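Local coordinates for protein arginase (RocF) (Helicobacter pylori, PDB 4G3H) that probably hydrolyses L-arginine to L-ornithine and urea, the step that releases urea in the urea cycle, using two manganese ions per subunit, at residues G16-G20 with E281-T285; R102-K108 with G170-I174; M139-V144 with W159-C163; I229-L235 with L274-T280. All coordinates share one frame; numbering follows the deposited sequence.

Contact 1: G16-G20 with E281-T285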
loop_
_atom_site.group_PDB
_atom_site.type_symbol
_atom_site.label_atom_id
_atom_site.label_comp_id
_atom_site.label_asym_id
_atom_site.label_seq_id
_atom_site.Cartn_x
_atom_site.Cartn_y
_atom_site.Cartn_z
ATOM N N GLY A 16 2.953 -0.475 -17.050
ATOM C CA GLY A 16 2.648 0.936 -16.864
ATOM C C GLY A 16 2.909 1.481 -15.465
ATOM O O GLY A 16 3.231 2.659 -15.304
ATOM N N THR A 17 2.764 0.639 -14.448
ATOM C CA THR A 17 3.002 1.076 -13.080
ATOM C C THR A 17 4.495 1.196 -12.792
ATOM O O THR A 17 4.904 2.079 -12.055
ATOM C CB THR A 17 2.379 0.110 -12.052
ATOM O OG1 THR A 17 2.820 -1.222 -12.325
ATOM C CG2 THR A 17 0.854 0.176 -12.104
ATOM N N ASP A 18 5.302 0.303 -13.368
ATOM C CA ASP A 18 6.752 0.333 -13.175
ATOM C C ASP A 18 7.311 1.616 -13.777
ATOM O O ASP A 18 8.267 2.198 -13.259
ATOM C CB ASP A 18 7.410 -0.890 -13.833
ATOM C CG ASP A 18 7.367 -2.127 -12.947
ATOM O OD1 ASP A 18 6.557 -2.156 -12.002
ATOM O OD2 ASP A 18 8.132 -3.084 -13.193
ATOM N N LYS A 19 6.705 2.060 -14.877
ATOM C CA LYS A 19 7.126 3.290 -15.529
ATOM C C LYS A 19 6.727 4.446 -14.627
ATOM O O LYS A 19 7.431 5.451 -14.537
ATOM C CB LYS A 19 6.467 3.425 -16.907
ATOM C CG LYS A 19 6.942 2.370 -17.901
ATOM C CD LYS A 19 6.413 2.612 -19.307
ATOM C CE LYS A 19 6.960 1.573 -20.273
ATOM N NZ LYS A 19 6.461 1.773 -21.660
ATOM N N GLY A 20 5.593 4.294 -13.947
ATOM C CA GLY A 20 5.152 5.332 -13.035
ATOM C C GLY A 20 6.183 5.497 -11.935
ATOM O O GLY A 20 6.592 6.614 -11.602
ATOM N N GLU A 281 0.034 2.158 -7.463
ATOM C CA GLU A 281 -0.891 2.228 -8.588
ATOM C C GLU A 281 -0.873 3.529 -9.379
ATOM O O GLU A 281 -1.921 4.086 -9.716
ATOM C CB GLU A 281 -2.319 1.923 -8.117
ATOM C CG GLU A 281 -2.526 0.499 -7.579
ATOM C CD GLU A 281 -2.285 -0.589 -8.626
ATOM O OE1 GLU A 281 -2.366 -0.295 -9.835
ATOM O OE2 GLU A 281 -2.028 -1.748 -8.240
ATOM N N TYR A 282 0.322 4.031 -9.656
ATOM C CA TYR A 282 0.439 5.218 -10.482
ATOM C C TYR A 282 0.815 4.673 -11.851
ATOM O O TYR A 282 1.909 4.149 -12.028
ATOM C CB TYR A 282 1.536 6.154 -9.982
ATOM C CG TYR A 282 1.817 7.275 -10.950
ATOM C CD1 TYR A 282 0.782 8.063 -11.447
ATOM C CD2 TYR A 282 3.108 7.530 -11.394
ATOM C CE1 TYR A 282 1.020 9.074 -12.367
ATOM C CE2 TYR A 282 3.363 8.543 -12.316
ATOM C CZ TYR A 282 2.310 9.310 -12.799
ATOM O OH TYR A 282 2.540 10.305 -13.718
ATOM N N ASN A 283 -0.104 4.767 -12.805
ATOM C CA ASN A 283 0.139 4.276 -14.157
ATOM C C ASN A 283 -0.126 5.400 -15.156
ATOM O O ASN A 283 -1.243 5.563 -15.644
ATOM C CB ASN A 283 -0.777 3.090 -14.466
ATOM C CG ASN A 283 -0.421 2.406 -15.777
ATOM O OD1 ASN A 283 0.157 3.024 -16.675
ATOM N ND2 ASN A 283 -0.780 1.131 -15.900
ATOM N N PRO A 284 0.906 6.187 -15.479
ATOM C CA PRO A 284 0.760 7.297 -16.423
ATOM C C PRO A 284 0.428 6.898 -17.862
ATOM O O PRO A 284 -0.104 7.712 -18.615
ATOM C CB PRO A 284 2.107 8.011 -16.319
ATOM C CG PRO A 284 3.053 6.887 -16.075
ATOM C CD PRO A 284 2.308 6.050 -15.043
ATOM N N THR A 285 0.724 5.657 -18.244
ATOM C CA THR A 285 0.463 5.221 -19.615
ATOM C C THR A 285 -1.015 5.073 -19.974
ATOM O O THR A 285 -1.361 5.101 -21.154
ATOM C CB THR A 285 1.178 3.883 -19.952
ATOM O OG1 THR A 285 0.602 2.821 -19.185
ATOM C CG2 THR A 285 2.660 3.971 -19.641
#
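Gly20 meets the Tyr282 ring along its rim: the carbonyl O of Gly20 lies at the edge, in the ring plane, 3.6 Å from Tyr282 CD2, and Gly20 CA comes in obliquely. One face of the ring is taken by its own loop, with Pro284 CD over the centre. Asn283 has CG anti to its backbone N (chi1 -171°), which lays the flat carboxamide against the start of the helix, its OD1 3.3 Å from Gly16 CA. It is steadied from within the loop, because Thr285 OG1 donates to Asn283 OD1 over 2.6 Å, in the carbonyl plane and on a lone pair; the bond from Thr285 N is weak. With no side chain on Gly16 or Gly20, the loop can press directly on helix backbone. No hydrogen bond crosses here, but the carbonyl of Tyr282 receives two CA-H...O contacts, from Thr17 CA at 3.4 Å and Gly20 CA at 3.6 Å. Thr17 CG2 touches Asn283 CB, and its OG1 bonds to Ser89. The Glu281 side chain, whose OE2 accepts from His91 N, runs alongside Thr17 and comes, at its nearest atoms, about 5 Å from a manganese ion. In this arginase, the loop leaving strand 274-280 beside the metal site is seated on the first turn of helix 16-30.

Contact 2: R102-K108 with G170-I174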
loop_
_atom_site.group_PDB
_atom_site.type_symbol
_atom_site.label_atom_id
_atom_site.label_comp_id
_atom_site.label_asym_id
_atom_site.label_seq_id
_atom_site.Cartn_x
_atom_site.Cartn_y
_atom_site.Cartn_z
ATOM N N ARG A 102 5.967 -6.997 9.129
ATOM C CA ARG A 102 5.508 -7.777 10.276
ATOM C C ARG A 102 6.676 -8.582 10.845
ATOM O O ARG A 102 6.822 -8.706 12.056
ATOM C CB ARG A 102 4.406 -8.752 9.858
ATOM C CG ARG A 102 3.171 -8.107 9.266
ATOM C CD ARG A 102 2.231 -9.165 8.694
ATOM N NE ARG A 102 1.643 -10.006 9.736
ATOM C CZ ARG A 102 0.833 -11.034 9.495
ATOM N NH1 ARG A 102 0.519 -11.356 8.245
ATOM N NH2 ARG A 102 0.327 -11.732 10.505
ATOM N N SER A 103 7.499 -9.130 9.958
ATOM C CA SER A 103 8.645 -9.929 10.365
ATOM C C SER A 103 9.630 -9.125 11.206
ATOM O O SER A 103 10.123 -9.617 12.217
ATOM C CB SER A 103 9.355 -10.500 9.134
ATOM O OG SER A 103 10.350 -11.429 9.522
ATOM N N VAL A 104 9.920 -7.897 10.788
ATOM C CA VAL A 104 10.837 -7.039 11.537
ATOM C C VAL A 104 10.237 -6.617 12.884
ATOM O O VAL A 104 10.951 -6.512 13.881
ATOM C CB VAL A 104 11.198 -5.761 10.739
ATOM C CG1 VAL A 104 12.012 -4.812 11.610
ATOM C CG2 VAL A 104 11.995 -6.135 9.497
ATOM N N HIS A 105 8.931 -6.373 12.910
ATOM C CA HIS A 105 8.242 -5.960 14.134
ATOM C C HIS A 105 7.394 -7.121 14.645
ATOM O O HIS A 105 6.209 -6.953 14.928
ATOM C CB HIS A 105 7.331 -4.768 13.841
ATOM C CG HIS A 105 8.042 -3.592 13.247
ATOM N ND1 HIS A 105 8.917 -2.808 13.967
ATOM C CD2 HIS A 105 7.997 -3.060 12.002
ATOM C CE1 HIS A 105 9.379 -1.842 13.193
ATOM N NE2 HIS A 105 8.838 -1.972 11.995
ATOM N N LYS A 106 8.016 -8.292 14.766
ATOM C CA LYS A 106 7.331 -9.510 15.196
ATOM C C LYS A 106 6.568 -9.487 16.514
ATOM O O LYS A 106 5.577 -10.200 16.658
ATOM C CB LYS A 106 8.317 -10.682 15.199
ATOM C CG LYS A 106 9.669 -10.376 15.814
ATOM C CD LYS A 106 10.630 -11.531 15.582
ATOM C CE LYS A 106 12.032 -11.199 16.065
ATOM N NZ LYS A 106 12.072 -10.933 17.528
ATOM N N ASP A 107 7.007 -8.678 17.469
ATOM C CA ASP A 107 6.324 -8.615 18.759
ATOM C C ASP A 107 5.497 -7.346 18.939
ATOM O O ASP A 107 5.229 -6.930 20.064
ATOM C CB ASP A 107 7.338 -8.720 19.897
ATOM C CG ASP A 107 8.379 -7.620 19.851
ATOM O OD1 ASP A 107 9.218 -7.559 20.773
ATOM O OD2 ASP A 107 8.357 -6.817 18.892
ATOM N N LYS A 108 5.087 -6.737 17.834
ATOM C CA LYS A 108 4.300 -5.514 17.897
ATOM C C LYS A 108 2.918 -5.690 17.286
ATOM O O LYS A 108 2.745 -6.455 16.340
ATOM C CB LYS A 108 5.030 -4.385 17.164
ATOM C CG LYS A 108 6.390 -4.040 17.737
ATOM C CD LYS A 108 6.267 -3.501 19.153
ATOM C CE LYS A 108 7.628 -3.184 19.746
ATOM N NZ LYS A 108 7.510 -2.659 21.135
ATOM N N GLY A 170 7.682 -16.534 13.739
ATOM C CA GLY A 170 6.663 -15.769 14.410
ATOM C C GLY A 170 6.346 -14.267 14.177
ATOM O O GLY A 170 7.123 -13.516 13.686
ATOM N N GLY A 171 5.096 -13.915 14.536
ATOM C CA GLY A 171 4.549 -12.604 14.520
ATOM C C GLY A 171 3.206 -12.883 14.920
ATOM O O GLY A 171 2.782 -13.877 14.908
ATOM N N LEU A 172 2.560 -11.883 15.281
ATOM C CA LEU A 172 1.216 -11.859 15.635
ATOM C C LEU A 172 0.370 -11.883 14.474
ATOM O O LEU A 172 0.640 -11.503 13.501
ATOM C CB LEU A 172 0.996 -10.579 16.353
ATOM C CG LEU A 172 1.793 -10.375 17.622
ATOM C CD1 LEU A 172 2.010 -9.051 18.153
ATOM C CD2 LEU A 172 1.262 -11.199 18.543
ATOM N N GLU A 173 -0.751 -12.315 14.659
ATOM C CA GLU A 173 -1.721 -12.287 13.579
ATOM C C GLU A 173 -2.282 -10.874 13.571
ATOM O O GLU A 173 -2.313 -10.209 14.606
ATOM C CB GLU A 173 -2.842 -13.288 13.824
ATOM C CG GLU A 173 -2.379 -14.724 13.852
ATOM C CD GLU A 173 -3.518 -15.682 14.095
ATOM O OE1 GLU A 173 -3.272 -16.906 14.128
ATOM O OE2 GLU A 173 -4.661 -15.203 14.256
ATOM N N ILE A 174 -2.708 -10.408 12.407
ATOM C CA ILE A 174 -3.262 -9.075 12.296
ATOM C C ILE A 174 -4.703 -9.081 12.811
ATOM O O ILE A 174 -5.483 -9.966 12.475
ATOM C CB ILE A 174 -3.225 -8.592 10.821
ATOM C CG1 ILE A 174 -1.772 -8.484 10.345
ATOM C CG2 ILE A 174 -3.922 -7.253 10.682
ATOM C CD1 ILE A 174 -0.929 -7.481 11.118
HETATM O O HOH W 1 2.075 -8.803 12.649
#
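Arg102 reaches across to the carbonyl of Leu172, NH2 donating to Leu172 O over 3.0 Å with an N-H...O angle of 161°. The acceptor lies in the guanidinium plane, although the donor is tilted 16° from the carbonyl plane. A water bridges Arg102 NE to that same oxygen, so Leu172 O is held directly and through solvent. The arginine chain runs extended until it bends at chi3 (68°), which turns the guanidinium broadside to Ile174: CG1 of Ile174 sits over its centre, 3.7 Å from Arg102 CZ. Bonding of NH1 to Gln99, one turn back on the helix, further fixes the group's rotation. Leu172 sends CD1 to the turn, 3.3 Å from Lys108 O. Lys106 has CG between its backbone N and carbonyl carbon, and its amine leads away, leaving CB against Gly170 O; its carbonyl O takes a CA-H...O contact from Gly171 CA at 3.4 Å. The two glycines are poorly ordered. Helix 94-104 ends here and a type I turn, His105 to Lys108, leads towards strand 110-115, while loop 170-174 precedes the adjacent strand 179-182. Ser103, bonded to Lys75, ties the helix end to helix 59-78.

Contact 3: M139-V144 with W159-C163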
loop_
_atom_site.group_PDB
_atom_site.type_symbol
_atom_site.label_atom_id
_atom_site.label_comp_id
_atom_site.label_asym_id
_atom_site.label_seq_id
_atom_site.Cartn_x
_atom_site.Cartn_y
_atom_site.Cartn_z
ATOM N N MET A 139 -4.557 -12.199 1.754
ATOM C CA MET A 139 -3.449 -13.066 2.143
ATOM C C MET A 139 -2.905 -12.646 3.505
ATOM O O MET A 139 -2.452 -13.481 4.288
ATOM C CB MET A 139 -2.336 -12.994 1.098
ATOM C CG MET A 139 -2.778 -13.410 -0.294
ATOM S SD MET A 139 -1.442 -13.244 -1.482
ATOM C CE MET A 139 -0.283 -14.369 -0.764
ATOM N N VAL A 140 -2.939 -11.347 3.780
ATOM C CA VAL A 140 -2.466 -10.843 5.062
ATOM C C VAL A 140 -3.436 -11.284 6.150
ATOM O O VAL A 140 -3.025 -11.601 7.267
ATOM C CB VAL A 140 -2.377 -9.295 5.062
ATOM C CG1 VAL A 140 -2.297 -8.771 6.489
ATOM C CG2 VAL A 140 -1.152 -8.846 4.276
ATOM N N LEU A 141 -4.723 -11.315 5.808
ATOM C CA LEU A 141 -5.772 -11.703 6.746
ATOM C C LEU A 141 -6.069 -13.204 6.764
ATOM O O LEU A 141 -6.882 -13.669 7.560
ATOM C CB LEU A 141 -7.057 -10.954 6.420
ATOM C CG LEU A 141 -7.059 -9.435 6.595
ATOM C CD1 LEU A 141 -8.376 -8.876 6.076
ATOM C CD2 LEU A 141 -6.861 -9.082 8.064
ATOM N N ASN A 142 -5.421 -13.958 5.884
ATOM C CA ASN A 142 -5.641 -15.400 5.813
ATOM C C ASN A 142 -7.057 -15.795 5.419
ATOM O O ASN A 142 -7.584 -16.798 5.897
ATOM C CB ASN A 142 -5.291 -16.069 7.140
ATOM C CG ASN A 142 -3.869 -16.571 7.174
ATOM O OD1 ASN A 142 -2.924 -15.791 7.293
ATOM N ND2 ASN A 142 -3.706 -17.884 7.048
ATOM N N ARG A 143 -7.674 -15.001 4.554
ATOM C CA ARG A 143 -9.021 -15.290 4.077
ATOM C C ARG A 143 -8.955 -15.409 2.561
ATOM O O ARG A 143 -9.727 -14.781 1.840
ATOM C CB ARG A 143 -9.990 -14.174 4.486
ATOM C CG ARG A 143 -10.219 -14.080 5.989
ATOM C CD ARG A 143 -10.673 -15.421 6.556
ATOM N NE ARG A 143 -11.923 -15.882 5.954
ATOM C CZ ARG A 143 -13.125 -15.392 6.244
ATOM N NH1 ARG A 143 -13.256 -14.422 7.136
ATOM N NH2 ARG A 143 -14.200 -15.869 5.630
ATOM N N VAL A 144 -8.017 -16.226 2.094
ATOM C CA VAL A 144 -7.797 -16.437 0.669
ATOM C C VAL A 144 -9.013 -16.960 -0.098
ATOM O O VAL A 144 -9.288 -16.509 -1.210
ATOM C CB VAL A 144 -6.605 -17.393 0.441
ATOM C CG1 VAL A 144 -6.401 -17.629 -1.043
ATOM C CG2 VAL A 144 -5.342 -16.803 1.058
ATOM N N TRP A 159 -1.293 -22.417 0.249
ATOM C CA TRP A 159 -1.689 -21.068 0.634
ATOM C C TRP A 159 -1.286 -20.724 2.062
ATOM O O TRP A 159 -0.855 -19.603 2.339
ATOM C CB TRP A 159 -3.196 -20.881 0.469
ATOM C CG TRP A 159 -3.572 -20.570 -0.932
ATOM C CD1 TRP A 159 -4.069 -21.435 -1.865
ATOM C CD2 TRP A 159 -3.435 -19.306 -1.589
ATOM N NE1 TRP A 159 -4.251 -20.785 -3.063
ATOM C CE2 TRP A 159 -3.869 -19.475 -2.923
ATOM C CE3 TRP A 159 -2.988 -18.041 -1.179
ATOM C CZ2 TRP A 159 -3.870 -18.430 -3.852
ATOM C CZ3 TRP A 159 -2.988 -16.998 -2.102
ATOM C CH2 TRP A 159 -3.427 -17.201 -3.425
ATOM N N GLN A 160 -1.433 -21.686 2.969
ATOM C CA GLN A 160 -1.070 -21.461 4.358
ATOM C C GLN A 160 0.429 -21.216 4.400
ATOM O O GLN A 160 0.914 -20.417 5.194
ATOM C CB GLN A 160 -1.437 -22.679 5.215
ATOM C CG GLN A 160 -1.171 -22.500 6.708
ATOM C CD GLN A 160 0.299 -22.648 7.083
ATOM O OE1 GLN A 160 0.705 -22.297 8.192
ATOM N NE2 GLN A 160 1.098 -23.184 6.167
ATOM N N LYS A 161 1.157 -21.911 3.532
ATOM C CA LYS A 161 2.604 -21.774 3.454
ATOM C C LYS A 161 2.939 -20.343 3.022
ATOM O O LYS A 161 3.777 -19.675 3.626
ATOM C CB LYS A 161 3.163 -22.770 2.430
ATOM C CG LYS A 161 4.683 -22.817 2.342
ATOM C CD LYS A 161 5.160 -23.283 0.960
ATOM C CE LYS A 161 4.694 -24.686 0.604
ATOM N NZ LYS A 161 5.112 -25.066 -0.779
ATOM N N LEU A 162 2.260 -19.884 1.975
ATOM C CA LEU A 162 2.461 -18.553 1.422
ATOM C C LEU A 162 2.057 -17.415 2.368
ATOM O O LEU A 162 2.868 -16.533 2.662
ATOM C CB LEU A 162 1.694 -18.441 0.102
ATOM C CG LEU A 162 1.679 -17.091 -0.614
ATOM C CD1 LEU A 162 3.098 -16.660 -0.934
ATOM C CD2 LEU A 162 0.851 -17.206 -1.888
ATOM N N CYS A 163 0.808 -17.436 2.835
ATOM C CA CYS A 163 0.292 -16.410 3.750
ATOM C C CYS A 163 1.148 -16.343 4.996
ATOM O O CYS A 163 1.122 -15.367 5.745
ATOM C CB CYS A 163 -1.137 -16.737 4.176
ATOM S SG CYS A 163 -2.316 -16.732 2.836
HETATM O O HOH W 2 -0.640 -13.551 6.936
#
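Met139 and Cys163 bring their CA atoms within 5.3 Å, and Asn142, with positive phi, turns the chain out of the first helix so that Val144 comes back towards Trp159. Val144 lays CG1 over the face of the indole, 3.4 Å from the centroid of the six-membered ring and only 10° off its normal, a CH-pi contact. That methyl is anti to the backbone N (chi1 179°), which leaves CG2 to rest on Cys163 SG at 3.5 Å. Met139 approaches the same ring from its edge, SD 5.5 Å from the centroid, in a Met-aromatic contact. The bend at its last torsion, chi3 61°, then swings CE past the ring to Leu162, where the packing is tight: CE lies 3.3 Å from Leu162 CD2. Cys163 CB packs against the Met139 carbonyl oxygen and also touches Asn142 OD1. A water lies between Cys163 O (2.8 Å) and Val140 O (3.1 Å), with more acceptors in reach than it has protons. Phe59 meets Trp159 edge-to-face, and Phe95 of helix 94-104 backs Met139 and Leu162. This is apolar packing between two helices in the connection between strands 110-115 and 179-182 of the arginase fold; the Met139 side chain is about 13 Å, at its nearest atoms, from a manganese ion.

Contact 4: I229-L235 with L274-T280. With MN (manganese (II) ion), chain E; MN (manganese (II) ion), chain F.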
loop_
_atom_site.group_PDB
_atom_site.type_symbol
_atom_site.label_atom_id
_atom_site.label_comp_id
_atom_site.label_asym_id
_atom_site.label_seq_id
_atom_site.Cartn_x
_atom_site.Cartn_y
_atom_site.Cartn_z
ATOM N N ILE A 229 2.014 1.675 13.052
ATOM C CA ILE A 229 1.085 1.773 11.949
ATOM C C ILE A 229 1.755 1.777 10.581
ATOM O O ILE A 229 2.848 2.327 10.404
ATOM C CB ILE A 229 0.238 3.049 12.122
ATOM C CG1 ILE A 229 -0.471 3.004 13.480
ATOM C CG2 ILE A 229 -0.776 3.179 10.997
ATOM C CD1 ILE A 229 -1.264 4.259 13.808
ATOM N N TYR A 230 1.085 1.140 9.626
ATOM C CA TYR A 230 1.541 1.053 8.244
ATOM C C TYR A 230 0.466 1.724 7.380
ATOM O O TYR A 230 -0.710 1.353 7.452
ATOM C CB TYR A 230 1.686 -0.422 7.840
ATOM C CG TYR A 230 2.145 -0.660 6.413
ATOM C CD1 TYR A 230 3.504 -0.757 6.096
ATOM C CD2 TYR A 230 1.216 -0.792 5.376
ATOM C CE1 TYR A 230 3.926 -0.981 4.773
ATOM C CE2 TYR A 230 1.624 -1.012 4.055
ATOM C CZ TYR A 230 2.978 -1.105 3.761
ATOM O OH TYR A 230 3.370 -1.315 2.456
ATOM N N LEU A 231 0.852 2.723 6.589
ATOM C CA LEU A 231 -0.119 3.386 5.715
ATOM C C LEU A 231 0.092 2.975 4.258
ATOM O O LEU A 231 1.192 3.104 3.708
ATOM C CB LEU A 231 -0.037 4.917 5.827
ATOM C CG LEU A 231 -1.215 5.603 5.103
ATOM C CD1 LEU A 231 -1.602 6.885 5.821
ATOM C CD2 LEU A 231 -0.864 5.877 3.637
ATOM N N SER A 232 -0.971 2.472 3.641
ATOM C CA SER A 232 -0.905 2.048 2.252
ATOM C C SER A 232 -1.895 2.869 1.436
ATOM O O SER A 232 -3.104 2.787 1.646
ATOM C CB SER A 232 -1.231 0.560 2.137
ATOM O OG SER A 232 -0.927 0.083 0.842
ATOM N N LEU A 233 -1.372 3.655 0.503
ATOM C CA LEU A 233 -2.201 4.517 -0.329
ATOM C C LEU A 233 -2.249 4.108 -1.794
ATOM O O LEU A 233 -1.219 4.081 -2.478
ATOM C CB LEU A 233 -1.709 5.976 -0.238
ATOM C CG LEU A 233 -2.197 6.941 -1.343
ATOM C CD1 LEU A 233 -3.718 7.041 -1.316
ATOM C CD2 LEU A 233 -1.575 8.313 -1.166
ATOM N N ASP A 234 -3.459 3.816 -2.266
ATOM C CA ASP A 234 -3.707 3.450 -3.660
ATOM C C ASP A 234 -4.354 4.692 -4.281
ATOM O O ASP A 234 -5.423 5.117 -3.852
ATOM C CB ASP A 234 -4.679 2.267 -3.740
ATOM C CG ASP A 234 -4.926 1.802 -5.171
ATOM O OD1 ASP A 234 -4.885 2.632 -6.116
ATOM O OD2 ASP A 234 -5.175 0.595 -5.350
ATOM N N LEU A 235 -3.717 5.263 -5.294
ATOM C CA LEU A 235 -4.221 6.474 -5.923
ATOM C C LEU A 235 -5.636 6.385 -6.504
ATOM O O LEU A 235 -6.281 7.410 -6.728
ATOM C CB LEU A 235 -3.235 6.942 -7.000
ATOM C CG LEU A 235 -1.837 7.330 -6.483
ATOM C CD1 LEU A 235 -0.881 7.494 -7.657
ATOM C CD2 LEU A 235 -1.915 8.618 -5.662
ATOM N N LEU A 274 3.396 5.874 13.072
ATOM C CA LEU A 274 3.501 5.573 11.642
ATOM C C LEU A 274 4.952 5.221 11.330
ATOM O O LEU A 274 5.832 6.063 11.470
ATOM C CB LEU A 274 3.081 6.790 10.806
ATOM C CG LEU A 274 3.082 6.640 9.276
ATOM C CD1 LEU A 274 2.064 5.583 8.850
ATOM C CD2 LEU A 274 2.736 7.977 8.635
ATOM N N LYS A 275 5.199 3.985 10.900
ATOM C CA LYS A 275 6.558 3.548 10.589
ATOM C C LYS A 275 6.838 3.367 9.099
ATOM O O LYS A 275 7.977 3.118 8.705
ATOM C CB LYS A 275 6.886 2.247 11.338
ATOM C CG LYS A 275 6.760 2.371 12.850
ATOM C CD LYS A 275 7.614 3.520 13.362
ATOM C CE LYS A 275 7.316 3.838 14.816
ATOM N NZ LYS A 275 8.068 5.038 15.288
ATOM N N ALA A 276 5.810 3.479 8.267
ATOM C CA ALA A 276 6.017 3.347 6.831
ATOM C C ALA A 276 4.835 3.829 6.017
ATOM O O ALA A 276 3.688 3.774 6.470
ATOM C CB ALA A 276 6.337 1.891 6.463
ATOM N N VAL A 277 5.128 4.320 4.816
ATOM C CA VAL A 277 4.092 4.765 3.903
ATOM C C VAL A 277 4.356 4.188 2.520
ATOM O O VAL A 277 5.474 4.267 1.990
ATOM C CB VAL A 277 4.013 6.293 3.794
ATOM C CG1 VAL A 277 2.944 6.665 2.781
ATOM C CG2 VAL A 277 3.679 6.911 5.163
ATOM N N GLU A 278 3.313 3.596 1.951
ATOM C CA GLU A 278 3.367 2.992 0.633
ATOM C C GLU A 278 2.386 3.734 -0.279
ATOM O O GLU A 278 1.216 3.913 0.081
ATOM C CB GLU A 278 2.950 1.518 0.733
ATOM C CG GLU A 278 2.931 0.752 -0.586
ATOM C CD GLU A 278 2.037 -0.483 -0.533
ATOM O OE1 GLU A 278 1.721 -0.957 0.579
ATOM O OE2 GLU A 278 1.653 -0.989 -1.606
ATOM N N VAL A 279 2.858 4.185 -1.438
ATOM C CA VAL A 279 1.985 4.866 -2.400
ATOM C C VAL A 279 2.099 4.010 -3.645
ATOM O O VAL A 279 3.199 3.726 -4.115
ATOM C CB VAL A 279 2.429 6.324 -2.684
ATOM C CG1 VAL A 279 1.468 6.972 -3.682
ATOM C CG2 VAL A 279 2.433 7.129 -1.392
ATOM N N THR A 280 0.963 3.591 -4.182
ATOM C CA THR A 280 0.983 2.670 -5.306
ATOM C C THR A 280 -0.069 2.926 -6.381
ATOM O O THR A 280 -0.942 3.779 -6.235
ATOM C CB THR A 280 0.791 1.236 -4.760
ATOM O OG1 THR A 280 1.101 0.270 -5.768
ATOM C CG2 THR A 280 -0.660 1.051 -4.305
HETATM MN MN MN E . -5.442 -1.587 -4.206
HETATM MN MN MN F . -7.357 -0.075 -5.822
#
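Leu274 opens the pairing against Ile229, with its CD1 reaching 3.7 Å to Leu231 CB. Lys275 donates its N-H to Ile229 O but is an extra residue, as in a beta bulge: Ile229 faces Leu274, whereas Leu231 faces Val277. Beyond it Ala276 O accepts from Leu231 N, and Ala276 CB touches Tyr230 CD1. Val277 lies alongside Leu231 on the face packed by helix 293-309. Glu278 carries the polar centre of the other face. Extended with CG anti to its backbone N (chi1 179°), it places OE1 2.5 Å from Tyr230 OH, which donates at the ring's edge and arrives from above the carboxylate plane. Ser232 OG adds a weak, less certain bond to OE1, and OE2 is bonded to Ser88, so both oxygens of this buried carboxylate have polar partners, Tyr230 OH being the clear donor. The backbone ladder continues through Glu278 N to Leu231 O (2.8 Å) and Leu233 N to Glu278 O (2.6 Å). Val279 runs alongside Leu233. Thr280 N bonds to Leu233 O (2.8 Å), and its own carbonyl takes the N-H of Leu235. Beside it Asp234 OD2 bridges both ions, 2.5 Å from manganese E and 2.3 Å from manganese F; Asp116 serves both, and Asp120, His118 and Asp236 complete the pair. A parallel beta-alpha-beta unit thus ends at the binuclear manganese site of the arginases.

How the contacts relate
Contact 4 lies near the core, its centre about 5 Å from that of the chain, and pairs two neighbouring strands of the parallel sheet. Contact 1 continues directly from strand 274-280 and touches contact 4 where Glu281 CB packs 3.3 Å from Asp234 OD1, beside the manganese site. Contact 2 is on the far side of the chain's centre, about 31 Å from contact 1 between centres. Contact 3 and segment 170-174 of contact 2 lie in the crossover between strands 110-115 and 179-182; the two contacts meet through Ile174 and Val140, with centres about 15 Å apart. Along the sequence contact 3 falls between the segments of contact 2, and contact 4 follows; contact 1 spans them all, joining helix 16-30 to the loop after strand 274-280.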